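Local coordinates for glycosyl hydrolase, family 8 (Clostridium perfringens, PDB 3REN), which probably hydrolyses alpha-glucan chains such as starch as an alpha-amylase built on an (alpha/alpha)6-barrel, at residues M25-F29 with V320-F325; L117-K121 with P177-L182; A143-L147 with K188-I192; E227-L232 with L265-G271; S282-S287 with F336-A341. All blocks are in the same frame, centred on the assembly; numbering follows the deposited sequence.

Interaction 1 of 5, residues M25-F29 with V320-F325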
# COMPACT_ATOMS: atom_id res chain seq x y z
N MSE A 25 -14.37 -3.66 -14.08
CA MSE A 25 -13.48 -3.49 -15.24
C MSE A 25 -12.04 -3.65 -14.79
O MSE A 25 -11.22 -4.28 -15.49
CB MSE A 25 -13.64 -2.05 -15.77
CG MSE A 25 -14.94 -1.76 -16.54
SE MSE A 25 -15.11 0.25 -16.85
CE MSE A 25 -13.42 0.57 -17.75
N LEU A 26 -11.73 -3.02 -13.65
CA LEU A 26 -10.37 -3.02 -13.16
C LEU A 26 -9.95 -4.43 -12.64
O LEU A 26 -8.85 -4.93 -12.92
CB LEU A 26 -10.17 -1.91 -12.12
CG LEU A 26 -8.79 -1.86 -11.43
CD1 LEU A 26 -7.60 -1.75 -12.43
CD2 LEU A 26 -8.79 -0.68 -10.50
N PHE A 27 -10.83 -5.07 -11.89
CA PHE A 27 -10.55 -6.46 -11.45
C PHE A 27 -10.37 -7.38 -12.66
O PHE A 27 -9.42 -8.21 -12.70
CB PHE A 27 -11.68 -7.00 -10.57
CG PHE A 27 -11.40 -8.40 -10.08
CD1 PHE A 27 -10.65 -8.59 -8.92
CD2 PHE A 27 -11.84 -9.50 -10.80
CE1 PHE A 27 -10.34 -9.88 -8.47
CE2 PHE A 27 -11.53 -10.79 -10.37
CZ PHE A 27 -10.78 -10.98 -9.19
N ASP A 28 -11.23 -7.21 -13.67
CA ASP A 28 -11.13 -8.01 -14.92
C ASP A 28 -9.77 -7.80 -15.60
O ASP A 28 -9.18 -8.74 -16.12
CB ASP A 28 -12.23 -7.67 -15.93
CG ASP A 28 -13.61 -8.29 -15.58
OD1 ASP A 28 -13.73 -9.10 -14.62
OD2 ASP A 28 -14.60 -7.91 -16.27
N PHE A 29 -9.31 -6.56 -15.66
CA PHE A 29 -7.99 -6.27 -16.25
C PHE A 29 -6.88 -6.95 -15.44
O PHE A 29 -5.97 -7.57 -16.02
CB PHE A 29 -7.72 -4.76 -16.30
CG PHE A 29 -6.32 -4.41 -16.67
CD1 PHE A 29 -5.86 -4.66 -17.97
CD2 PHE A 29 -5.47 -3.84 -15.73
CE1 PHE A 29 -4.54 -4.37 -18.33
CE2 PHE A 29 -4.14 -3.52 -16.09
CZ PHE A 29 -3.67 -3.81 -17.39
N VAL A 320 -6.01 -3.27 -25.28
CA VAL A 320 -5.69 -4.39 -24.40
C VAL A 320 -5.65 -3.95 -22.94
O VAL A 320 -5.77 -4.80 -22.03
CB VAL A 320 -4.37 -5.09 -24.80
CG1 VAL A 320 -4.45 -5.60 -26.26
CG2 VAL A 320 -3.18 -4.18 -24.57
N LEU A 321 -5.55 -2.63 -22.69
CA LEU A 321 -5.47 -2.12 -21.32
C LEU A 321 -6.80 -1.67 -20.78
O LEU A 321 -6.86 -1.11 -19.70
CB LEU A 321 -4.45 -0.99 -21.16
CG LEU A 321 -3.03 -1.20 -21.66
CD1 LEU A 321 -2.18 0.05 -21.41
CD2 LEU A 321 -2.42 -2.48 -21.02
N TYR A 322 -7.87 -1.91 -21.55
CA TYR A 322 -9.21 -1.56 -21.09
C TYR A 322 -9.42 -1.99 -19.64
O TYR A 322 -9.24 -3.16 -19.27
CB TYR A 322 -10.26 -2.22 -21.98
CG TYR A 322 -11.65 -2.00 -21.50
CD1 TYR A 322 -12.25 -0.73 -21.63
CD2 TYR A 322 -12.38 -3.03 -20.91
CE1 TYR A 322 -13.54 -0.49 -21.17
CE2 TYR A 322 -13.70 -2.79 -20.43
CZ TYR A 322 -14.26 -1.52 -20.59
OH TYR A 322 -15.54 -1.26 -20.14
N GLY A 323 -9.81 -1.03 -18.82
CA GLY A 323 -10.15 -1.29 -17.44
C GLY A 323 -9.00 -0.93 -16.51
O GLY A 323 -9.22 -0.70 -15.33
N GLY A 324 -7.79 -0.87 -17.07
CA GLY A 324 -6.60 -0.61 -16.27
C GLY A 324 -6.06 0.82 -16.25
O GLY A 324 -6.63 1.73 -16.84
N PHE A 325 -4.93 0.99 -15.56
CA PHE A 325 -4.20 2.26 -15.52
C PHE A 325 -2.80 2.04 -16.10
O PHE A 325 -2.08 1.10 -15.70
CB PHE A 325 -4.07 2.78 -14.09
CG PHE A 325 -5.38 3.18 -13.48
CD1 PHE A 325 -6.25 2.23 -12.96
CD2 PHE A 325 -5.75 4.52 -13.43
CE1 PHE A 325 -7.47 2.60 -12.40
CE2 PHE A 325 -6.97 4.90 -12.87
CZ PHE A 325 -7.84 3.93 -12.37
O HOH W 1 -11.34 -5.08 -18.02

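Interaction 2 of 5, residues L117-K121 with P177-L182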
# COMPACT_ATOMS: atom_id res chain seq x y z
N LEU A 117 4.00 -6.61 7.10
CA LEU A 117 2.94 -6.06 7.92
C LEU A 117 1.61 -6.02 7.14
O LEU A 117 0.57 -6.18 7.74
CB LEU A 117 3.30 -4.67 8.47
CG LEU A 117 4.38 -4.66 9.57
CD1 LEU A 117 4.94 -3.25 9.79
CD2 LEU A 117 3.81 -5.20 10.85
N ARG A 118 1.64 -5.76 5.82
CA ARG A 118 0.43 -5.75 5.01
C ARG A 118 -0.24 -7.13 4.98
O ARG A 118 -1.47 -7.24 5.00
CB ARG A 118 0.72 -5.33 3.58
CG ARG A 118 -0.52 -5.06 2.74
CD ARG A 118 -0.20 -4.74 1.29
NE ARG A 118 0.54 -3.47 1.10
CZ ARG A 118 1.85 -3.37 0.87
NH1 ARG A 118 2.64 -4.44 0.84
NH2 ARG A 118 2.39 -2.17 0.69
N ILE A 119 0.58 -8.17 4.88
CA ILE A 119 0.13 -9.56 4.91
C ILE A 119 -0.40 -10.00 6.28
O ILE A 119 -1.43 -10.68 6.37
CB ILE A 119 1.24 -10.48 4.35
CG1 ILE A 119 1.30 -10.25 2.83
CG2 ILE A 119 0.91 -12.01 4.64
CD1 ILE A 119 2.50 -10.80 2.09
N ILE A 120 0.28 -9.59 7.34
CA ILE A 120 -0.21 -9.84 8.68
C ILE A 120 -1.58 -9.20 8.84
O ILE A 120 -2.48 -9.82 9.37
CB ILE A 120 0.77 -9.32 9.74
CG1 ILE A 120 1.96 -10.27 9.87
CG2 ILE A 120 0.07 -9.21 11.12
CD1 ILE A 120 3.31 -9.52 10.16
N LYS A 121 -1.75 -7.95 8.37
CA LYS A 121 -3.02 -7.25 8.49
C LYS A 121 -4.12 -8.00 7.75
O LYS A 121 -5.18 -8.23 8.33
CB LYS A 121 -2.91 -5.82 7.93
CG LYS A 121 -4.20 -4.98 8.12
CD LYS A 121 -4.05 -3.63 7.36
CE LYS A 121 -5.08 -2.61 7.88
NZ LYS A 121 -5.19 -1.33 7.04
N PRO A 177 -2.05 0.33 12.11
CA PRO A 177 -3.23 -0.52 12.28
C PRO A 177 -2.86 -1.98 12.51
O PRO A 177 -3.48 -2.63 13.34
CB PRO A 177 -4.01 -0.36 10.94
CG PRO A 177 -3.55 0.98 10.47
CD PRO A 177 -2.09 1.06 10.83
N THR A 178 -1.87 -2.49 11.78
CA THR A 178 -1.43 -3.86 11.98
C THR A 178 -0.83 -4.01 13.39
O THR A 178 -1.11 -4.99 14.09
CB THR A 178 -0.39 -4.24 10.90
OG1 THR A 178 -0.97 -4.06 9.59
CG2 THR A 178 0.06 -5.68 11.07
N MSE A 179 -0.03 -3.05 13.83
CA MSE A 179 0.59 -3.13 15.16
C MSE A 179 -0.46 -3.10 16.28
O MSE A 179 -0.30 -3.75 17.32
CB MSE A 179 1.66 -2.05 15.39
CG MSE A 179 2.88 -2.22 14.49
SE MSE A 179 3.86 -0.54 14.49
CE MSE A 179 5.24 -0.89 13.18
N LYS A 180 -1.51 -2.31 16.09
CA LYS A 180 -2.65 -2.29 16.98
C LYS A 180 -3.33 -3.66 16.99
O LYS A 180 -3.51 -4.25 18.05
CB LYS A 180 -3.65 -1.26 16.50
CG LYS A 180 -4.91 -1.16 17.38
CD LYS A 180 -5.52 0.21 17.25
CE LYS A 180 -6.74 0.30 18.14
NZ LYS A 180 -7.18 1.70 18.15
N LEU A 181 -3.62 -4.23 15.85
CA LEU A 181 -4.21 -5.54 15.86
C LEU A 181 -3.30 -6.55 16.57
O LEU A 181 -3.75 -7.29 17.40
CB LEU A 181 -4.43 -6.00 14.46
CG LEU A 181 -5.72 -5.70 13.77
CD1 LEU A 181 -6.75 -5.06 14.55
CD2 LEU A 181 -5.66 -5.32 12.40
N LEU A 182 -2.01 -6.51 16.27
CA LEU A 182 -1.04 -7.40 16.94
C LEU A 182 -1.00 -7.26 18.48
O LEU A 182 -0.75 -8.27 19.20
CB LEU A 182 0.36 -7.20 16.33
CG LEU A 182 0.59 -7.89 14.97
CD1 LEU A 182 1.88 -7.38 14.23
CD2 LEU A 182 0.57 -9.42 15.10

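Interaction 3 of 5, residues A143-L147 with K188-I192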
# COMPACT_ATOMS: atom_id res chain seq x y z
N ALA A 143 4.84 -12.29 12.34
CA ALA A 143 5.04 -11.21 13.29
C ALA A 143 6.23 -11.52 14.20
O ALA A 143 7.06 -10.64 14.42
CB ALA A 143 3.81 -10.98 14.12
N ASN A 144 6.30 -12.76 14.70
CA ASN A 144 7.41 -13.18 15.58
C ASN A 144 8.75 -13.11 14.85
O ASN A 144 9.78 -12.72 15.44
CB ASN A 144 7.16 -14.59 16.18
CG ASN A 144 6.11 -14.59 17.31
OD1 ASN A 144 5.87 -13.59 17.96
ND2 ASN A 144 5.49 -15.74 17.56
N SER A 145 8.74 -13.48 13.57
CA SER A 145 9.92 -13.34 12.72
C SER A 145 10.33 -11.88 12.48
O SER A 145 11.52 -11.58 12.37
CB SER A 145 9.68 -14.02 11.37
OG SER A 145 9.47 -15.39 11.57
N LEU A 146 9.36 -10.99 12.38
CA LEU A 146 9.67 -9.54 12.29
C LEU A 146 10.35 -9.09 13.56
O LEU A 146 11.34 -8.36 13.49
CB LEU A 146 8.42 -8.69 12.10
CG LEU A 146 7.93 -8.35 10.71
CD1 LEU A 146 6.62 -7.56 10.85
CD2 LEU A 146 8.99 -7.62 9.89
N LEU A 147 9.83 -9.52 14.71
CA LEU A 147 10.42 -9.14 16.02
C LEU A 147 11.84 -9.67 16.21
O LEU A 147 12.71 -8.96 16.75
CB LEU A 147 9.56 -9.60 17.19
CG LEU A 147 8.28 -8.79 17.35
CD1 LEU A 147 7.44 -9.42 18.43
CD2 LEU A 147 8.54 -7.32 17.67
N LYS A 188 3.53 -7.49 23.88
CA LYS A 188 4.86 -7.04 23.39
C LYS A 188 4.74 -6.05 22.22
O LYS A 188 5.64 -5.24 22.00
CB LYS A 188 5.79 -8.19 23.00
CG LYS A 188 5.23 -9.17 21.97
CD LYS A 188 6.11 -10.43 21.87
CE LYS A 188 5.34 -11.51 21.12
NZ LYS A 188 6.17 -12.66 20.67
N TRP A 189 3.63 -6.10 21.49
CA TRP A 189 3.45 -5.19 20.34
C TRP A 189 3.04 -3.77 20.70
O TRP A 189 3.08 -2.89 19.83
CB TRP A 189 2.53 -5.79 19.29
CG TRP A 189 3.25 -6.82 18.46
CD1 TRP A 189 3.31 -8.16 18.69
CD2 TRP A 189 4.05 -6.57 17.30
NE1 TRP A 189 4.09 -8.77 17.73
CE2 TRP A 189 4.54 -7.82 16.86
CE3 TRP A 189 4.36 -5.41 16.57
CZ2 TRP A 189 5.38 -7.94 15.73
CZ3 TRP A 189 5.18 -5.54 15.44
CH2 TRP A 189 5.68 -6.80 15.03
N GLU A 190 2.65 -3.54 21.97
CA GLU A 190 2.31 -2.18 22.47
C GLU A 190 3.50 -1.25 22.44
O GLU A 190 3.39 -0.08 22.05
CB GLU A 190 1.74 -2.22 23.89
CG GLU A 190 0.37 -2.90 23.94
CD GLU A 190 -0.23 -2.94 25.34
OE1 GLU A 190 0.44 -2.52 26.33
OE2 GLU A 190 -1.41 -3.38 25.42
N GLY A 191 4.65 -1.78 22.88
CA GLY A 191 5.88 -1.03 22.84
C GLY A 191 6.28 -0.68 21.41
O GLY A 191 6.79 0.42 21.16
N ILE A 192 6.06 -1.60 20.48
CA ILE A 192 6.39 -1.35 19.07
C ILE A 192 5.48 -0.27 18.51
O ILE A 192 5.97 0.65 17.85
CB ILE A 192 6.28 -2.64 18.18
CG1 ILE A 192 7.18 -3.76 18.72
CG2 ILE A 192 6.69 -2.32 16.79
CD1 ILE A 192 8.64 -3.54 18.44
O HOH W 2 3.92 -11.65 17.74

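Interaction 4 of 5, residues E227-L232 with L265-G271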
# COMPACT_ATOMS: atom_id res chain seq x y z
N GLU A 227 14.21 18.55 0.86
CA GLU A 227 13.44 19.80 0.83
C GLU A 227 12.01 19.53 0.41
O GLU A 227 11.09 20.19 0.89
CB GLU A 227 14.10 20.82 -0.09
CG GLU A 227 15.51 21.23 0.39
CD GLU A 227 15.96 22.58 -0.14
OE1 GLU A 227 15.98 22.78 -1.39
OE2 GLU A 227 16.33 23.44 0.71
N ASN A 228 11.85 18.54 -0.47
CA ASN A 228 10.55 18.15 -1.02
C ASN A 228 9.92 17.01 -0.26
O ASN A 228 10.63 16.09 0.15
CB ASN A 228 10.72 17.67 -2.45
CG ASN A 228 11.04 18.81 -3.41
OD1 ASN A 228 10.87 19.97 -3.08
ND2 ASN A 228 11.53 18.47 -4.58
N VAL A 229 8.60 17.06 -0.09
CA VAL A 229 7.84 15.99 0.55
C VAL A 229 7.40 14.98 -0.53
O VAL A 229 6.82 15.38 -1.53
CB VAL A 229 6.58 16.57 1.22
CG1 VAL A 229 5.70 15.44 1.89
CG2 VAL A 229 6.95 17.68 2.23
N ASP A 230 7.69 13.68 -0.32
CA ASP A 230 7.14 12.59 -1.15
C ASP A 230 5.68 12.38 -0.79
O ASP A 230 5.36 11.73 0.23
CB ASP A 230 7.89 11.25 -0.93
CG ASP A 230 7.51 10.19 -1.96
OD1 ASP A 230 6.29 10.04 -2.30
OD2 ASP A 230 8.44 9.50 -2.42
N PHE A 231 4.79 12.92 -1.61
CA PHE A 231 3.38 12.97 -1.19
C PHE A 231 2.72 11.61 -1.00
O PHE A 231 1.93 11.44 -0.06
CB PHE A 231 2.56 13.86 -2.13
CG PHE A 231 1.20 14.12 -1.66
CD1 PHE A 231 0.10 13.73 -2.42
CD2 PHE A 231 0.98 14.81 -0.45
CE1 PHE A 231 -1.21 13.98 -1.98
CE2 PHE A 231 -0.33 15.05 -0.00
CZ PHE A 231 -1.42 14.63 -0.77
N LEU A 232 2.98 10.67 -1.92
CA LEU A 232 2.38 9.34 -1.82
C LEU A 232 2.70 8.73 -0.48
O LEU A 232 1.80 8.19 0.22
CB LEU A 232 2.85 8.41 -2.93
CG LEU A 232 2.32 6.98 -2.73
CD1 LEU A 232 0.78 6.93 -2.93
CD2 LEU A 232 2.99 6.07 -3.72
N LEU A 265 -3.68 16.53 -7.29
CA LEU A 265 -2.55 16.30 -6.39
C LEU A 265 -1.39 15.66 -7.15
O LEU A 265 -1.60 14.83 -8.06
CB LEU A 265 -2.97 15.43 -5.19
CG LEU A 265 -4.07 16.02 -4.29
CD1 LEU A 265 -4.80 14.91 -3.48
CD2 LEU A 265 -3.52 17.12 -3.32
N VAL A 266 -0.18 16.10 -6.83
CA VAL A 266 1.00 15.62 -7.54
C VAL A 266 2.00 14.91 -6.60
O VAL A 266 1.76 14.80 -5.39
CB VAL A 266 1.72 16.78 -8.29
CG1 VAL A 266 0.92 17.21 -9.53
CG2 VAL A 266 1.94 17.97 -7.37
N ALA A 267 3.11 14.43 -7.16
CA ALA A 267 4.05 13.52 -6.45
C ALA A 267 4.84 14.15 -5.32
O ALA A 267 5.21 13.47 -4.36
CB ALA A 267 5.02 12.84 -7.46
N THR A 268 5.17 15.43 -5.46
CA THR A 268 6.00 16.14 -4.48
C THR A 268 5.59 17.61 -4.25
O THR A 268 5.10 18.30 -5.18
CB THR A 268 7.57 16.12 -4.84
OG1 THR A 268 7.83 16.87 -6.03
CG2 THR A 268 8.14 14.68 -5.02
N TYR A 269 5.81 18.09 -3.02
CA TYR A 269 5.56 19.48 -2.66
C TYR A 269 6.76 20.01 -1.87
O TYR A 269 7.48 19.24 -1.23
CB TYR A 269 4.32 19.56 -1.77
CG TYR A 269 3.07 19.17 -2.53
CD1 TYR A 269 2.39 20.12 -3.28
CD2 TYR A 269 2.61 17.86 -2.54
CE1 TYR A 269 1.27 19.80 -3.99
CE2 TYR A 269 1.49 17.52 -3.24
CZ TYR A 269 0.82 18.50 -3.99
OH TYR A 269 -0.30 18.20 -4.72
N ASN A 270 6.98 21.32 -1.93
CA ASN A 270 8.08 21.91 -1.17
C ASN A 270 7.71 21.93 0.31
O ASN A 270 6.60 22.34 0.65
CB ASN A 270 8.37 23.33 -1.69
CG ASN A 270 9.44 24.02 -0.86
OD1 ASN A 270 9.13 24.62 0.17
ND2 ASN A 270 10.68 23.84 -1.24
N GLY A 271 8.61 21.49 1.18
CA GLY A 271 8.33 21.35 2.63
C GLY A 271 8.12 22.66 3.39
O GLY A 271 7.52 22.68 4.45
O HOH W 3 11.59 22.27 -3.35
O HOH W 4 4.83 10.86 -4.26

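Interaction 5 of 5, residues S282-S287 with F336-A341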
# COMPACT_ATOMS: atom_id res chain seq x y z
N SER A 282 -0.62 10.37 -9.86
CA SER A 282 -0.53 8.91 -9.72
C SER A 282 -1.86 8.34 -9.23
O SER A 282 -2.43 8.85 -8.30
CB SER A 282 0.60 8.62 -8.69
OG SER A 282 0.43 7.41 -8.01
N PRO A 283 -2.36 7.24 -9.84
CA PRO A 283 -3.54 6.58 -9.27
C PRO A 283 -3.36 6.18 -7.78
O PRO A 283 -4.34 6.13 -7.06
CB PRO A 283 -3.67 5.30 -10.12
CG PRO A 283 -2.94 5.65 -11.42
CD PRO A 283 -1.82 6.53 -11.02
N SER A 284 -2.13 5.90 -7.34
CA SER A 284 -1.89 5.50 -5.94
C SER A 284 -2.12 6.64 -4.96
O SER A 284 -2.60 6.43 -3.84
CB SER A 284 -0.48 4.94 -5.77
OG SER A 284 -0.41 3.70 -6.44
N ILE A 285 -1.75 7.85 -5.37
CA ILE A 285 -2.03 9.06 -4.59
C ILE A 285 -3.53 9.22 -4.44
O ILE A 285 -4.05 9.32 -3.32
CB ILE A 285 -1.51 10.28 -5.31
CG1 ILE A 285 0.00 10.19 -5.46
CG2 ILE A 285 -1.94 11.58 -4.57
CD1 ILE A 285 0.72 10.55 -4.25
N TYR A 286 -4.23 9.25 -5.59
CA TYR A 286 -5.71 9.42 -5.55
C TYR A 286 -6.43 8.32 -4.78
O TYR A 286 -7.38 8.60 -4.05
CB TYR A 286 -6.30 9.59 -6.95
CG TYR A 286 -5.90 10.92 -7.58
CD1 TYR A 286 -6.11 12.12 -6.88
CD2 TYR A 286 -5.29 10.97 -8.82
CE1 TYR A 286 -5.75 13.37 -7.43
CE2 TYR A 286 -4.91 12.22 -9.40
CZ TYR A 286 -5.15 13.40 -8.68
OH TYR A 286 -4.80 14.62 -9.22
N SER A 287 -5.96 7.08 -4.95
CA SER A 287 -6.46 5.95 -4.16
C SER A 287 -6.38 6.17 -2.69
O SER A 287 -7.36 5.94 -1.99
CB SER A 287 -5.71 4.66 -4.50
OG SER A 287 -5.99 4.29 -5.84
N PHE A 336 1.17 -1.97 -8.92
CA PHE A 336 0.93 -1.21 -7.69
C PHE A 336 -0.18 -0.13 -7.82
O PHE A 336 -1.05 -0.01 -6.94
CB PHE A 336 2.24 -0.60 -7.19
CG PHE A 336 2.11 0.13 -5.88
CD1 PHE A 336 1.89 -0.57 -4.70
CD2 PHE A 336 2.26 1.52 -5.84
CE1 PHE A 336 1.79 0.11 -3.47
CE2 PHE A 336 2.18 2.21 -4.64
CZ PHE A 336 1.93 1.53 -3.44
N ASP A 337 -0.17 0.62 -8.92
CA ASP A 337 -1.20 1.63 -9.13
C ASP A 337 -2.56 1.04 -9.38
O ASP A 337 -3.56 1.56 -8.89
CB ASP A 337 -0.83 2.57 -10.27
CG ASP A 337 0.28 3.53 -9.88
OD1 ASP A 337 0.33 3.93 -8.70
OD2 ASP A 337 1.10 3.84 -10.75
N ASN A 338 -2.60 -0.06 -10.14
CA ASN A 338 -3.83 -0.76 -10.42
C ASN A 338 -4.48 -1.38 -9.18
O ASN A 338 -5.70 -1.26 -9.00
CB ASN A 338 -3.61 -1.79 -11.54
CG ASN A 338 -3.45 -1.11 -12.89
OD1 ASN A 338 -4.42 -0.92 -13.60
ND2 ASN A 338 -2.21 -0.70 -13.23
N LEU A 339 -3.67 -2.01 -8.33
CA LEU A 339 -4.20 -2.60 -7.09
C LEU A 339 -4.70 -1.56 -6.08
O LEU A 339 -5.72 -1.78 -5.38
CB LEU A 339 -3.16 -3.54 -6.45
CG LEU A 339 -2.92 -4.80 -7.26
CD1 LEU A 339 -1.49 -5.34 -6.91
CD2 LEU A 339 -4.09 -5.84 -7.00
N ASN A 340 -3.98 -0.43 -5.98
CA ASN A 340 -4.42 0.62 -5.05
C ASN A 340 -5.74 1.20 -5.54
O ASN A 340 -6.68 1.39 -4.75
CB ASN A 340 -3.34 1.70 -4.89
CG ASN A 340 -2.23 1.28 -3.92
OD1 ASN A 340 -2.51 0.63 -2.92
ND2 ASN A 340 -0.99 1.65 -4.22
N ALA A 341 -5.85 1.39 -6.86
CA ALA A 341 -7.11 1.86 -7.48
C ALA A 341 -8.26 0.88 -7.22
O ALA A 341 -9.39 1.30 -7.02
CB ALA A 341 -6.94 2.05 -8.99

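Interaction 1 of 5, residues M25-F29 with V320-F325
Gly324 CA sits over one face of the Phe29 ring, 3.9 Å from its centroid and 29° off the normal, a CH-pi contact. Phe29 reaches the loop because its CG is anti to the backbone N (chi1 170°). Farther round the same ring, Phe29 CE1 meets Leu321 CD2 at 3.9 Å, the two side chains running side by side. One turn earlier, the selenomethionine Met25 bends at its third torsion and brings CE to 3.6 Å from Tyr322 CE1. Its selenium stands obliquely to that ring in a Met-aromatic contact, and the two side chains cross at about a right angle. The loop takes this shape as a type II beta turn, Gly324 N hydrogen-bonded to Leu321 O at 2.8 Å, with Gly323 at the third position (phi 100°). Helix 21-33 thus packs on the connection between helices 299-312 and 335-346 of the (alpha/alpha)6-barrel. Gly323 O receives a CA-H...O contact from Leu26 CA at 3.4 Å, while Leu26 CD2 touches the edge of the Phe325 ring. A water donates to both Met25 O, at 2.7 Å, and Tyr322 O, at 3.1 Å, bridging the backbones. In the next shell, the side chain of Gln313 hydrogen-bonds to Gly323 O and that of Asn338 to Phe325 N, anchoring the loop. A bound magnesium ion lies about 5 Å from the Phe29 side chain.

Interaction 2 of 5, residues L117-K121 with P177-L182
Thr178 is wedged against the 117-121 turn of its partner helix, and the packing is tightest there. Its CG2, anti to the backbone N (chi1 of OG1 -58°), reaches 3.5 Å from Ile120 CG2 and 3.8 Å from Leu117 CD2. On the other branch, Thr178 OG1 lies 3.2 Å from Leu117 O, a carbonyl already engaged by Lys121 N within its own helix, and 3.1 Å from Lys121 CB. Asp175 is also near this hydroxyl, in a weak hydrogen bond. Both branches of the threonine therefore press on the backbone and side chains of the turn. Beyond this wedge the contacts are longer but still buried. Ile120 CG2 meets Leu182 CD2 at 4.0 Å, the side chains crossing at about a right angle, and Leu117 CD1 meets the terminal methyl CE of the selenomethionine Met179 at 4.1 Å. Leu146 of helix 133-150 covers Leu117 and Ile120, and Trp189 of helix 188-201 covers Met179 and Leu182, so this side is buried among neighbouring helices. The contact thins toward the outer part of the partly exposed Lys121. Here the extended chain passes the buried Pro177, with Lys121 CE 3.9 Å from Pro177 CB, and its ammonium group travels on to a salt bridge with Glu243. The axes of the two short segments approach to 9.3 Å, with 52° between their N-to-C directions; the contact joins two helices of the (alpha/alpha)6-barrel fold of this family 8 enzyme.

Interaction 3 of 5, residues A143-L147 with K188-I192
Leu147 and Trp189 each turn CG anti to their own carbonyl carbon (chi1 -73° and -78°), which brings the leucine branches onto the indole. The contact bridges helices 133-150 and 188-201 of the (alpha/alpha)6-barrel, whose short segments stay 12.4 Å apart at their axes, so large side chains must span the gap. Leu147 CD2 stands over a face of the six-membered ring of Trp189, 4.0 Å from its centroid, in a CH-pi contact. Leu147 CG presses closer still, 3.4 Å from Trp189 CZ2. The indole edge faces the carbonyl of Ala143, with Ala143 CB 3.8 Å from Trp189 CZ2. The same Leu147 CD2 also meets Ile192 CD1. Leu182 of helix 176-185 lines both Ala143 and Trp189. At the exposed end of the contact, Lys188 starts from the crowded first torsion, CG between N and carbonyl carbon, then runs extended past Leu147 CD1. Lys188 NZ donates to Asn144 OD1 at 2.9 Å, arriving from above the carbonyl plane. That oxygen has a second partner: one water donates to Asn144 OD1 at 2.8 Å and accepts from Trp189 NE1 at 2.9 Å, tying the indole N-H to the amide.

Interaction 4 of 5, residues E227-L232 with L265-G271
Residues Asn228-Asp230 and Thr268-Asn270 form a short antiparallel ladder centred on the hydrogen-bonded pair Val229-Tyr269, where Val229 N gives Tyr269 O a nearly straight 2.7 Å bond (169°) and Tyr269 N returns a longer one of 3.3 Å to Val229 O, and the pairing runs on through Gly271 N to Glu227 O and Phe231 N to Ala267 O, both at 2.8 Å. The Phe231 side chain, its CG anti to the backbone N (chi1 -171°), carries its ring against Leu265 and Tyr269. Tyr269 presents its edge to the phenylalanine face in a T-shaped stack, centroids 5.3 Å apart and planes at 78°. The tyrosine is steadied from its far end, where Tyr269 OH accepts from Val266 N at 3.0 Å. Leu265 CB comes to 3.9 Å from Phe231 CE1, and Trp254 adds another edge-to-face partner to Tyr269. Asp230 is the N-cap of helix 231-243, its OD1 accepting weakly from Leu233 N. A water that donates to Asp230 OD1 and Ala267 O accepts from Leu232 N. The first three amides of the helix thus each have a different acceptor: Ala267 O for Phe231, the water for Leu232 and, weakly, the cap for Leu233.

Interaction 5 of 5, residues S282-S287 with F336-A341
Ser284 OG is gripped from two sides by helix 335-346. Asn340 ND2 donates to it at 3.1 Å along a nearly straight line, 165° at the hydrogen, with the oxygen close to the amide plane. The same hydroxyl donates to Asp337 OD1; the modelled separation is so short that its exact length is doubtful. Ser284 OG stands anti to its carbonyl carbon (chi1 -69°), an orientation that aims it between these two side chains. Phe336 flanks the group, its CE2 3.5 Å from Ser284 OG, and Asn340 ND2 lies over one face of the Phe336 ring toward its rim. The Pro283 ring supplies an apolar wall beside the carboxylate, with Pro283 CD 3.8 Å from Asp337 CG. One turn on, Ser287 CB meets Asn340 CB at 3.8 Å. Ser287 OG donates back to Pro283 O at 2.8 Å, while Ser287 N reaches that oxygen from the opposite face of its plane. Ser282 is the N-cap of helix 283-296, its hydroxyl accepting weakly from Ser284 N and Ile285 N. Leu232 of helix 231-243 packs on Ser284 and Phe336. The two segments run nearly parallel, 22° apart, with the small Ser284, Ser287 and Ala341 at the interface, consistent with the 8.2 Å approach of their axes; such side-by-side parallel helices are an element of the (alpha/alpha)6-barrel.

Overall arrangement
The five contacts tie together parts of one (alpha/alpha)6-barrel chain. Interaction 1 joins helix 21-33, near the N-terminus, to a loop late in the chain, and interactions 2, 3 and 4 are nested within the span it closes. Interactions 2 and 3, centres 10 Å apart, touch through consecutive helices, 113-130 with 133-150 and 176-185 with 188-201, and their segments alternate. They lie across the chain's centre from interaction 1, about 29 and 38 Å from it between centres. Interaction 5 is the most central; it meets interaction 1 through Asn338 and Phe325, and interaction 4 through Tyr286 and Leu265. A continuous line of contacts thus runs from helix 21-33 to the two-stranded antiparallel pair of interaction 4.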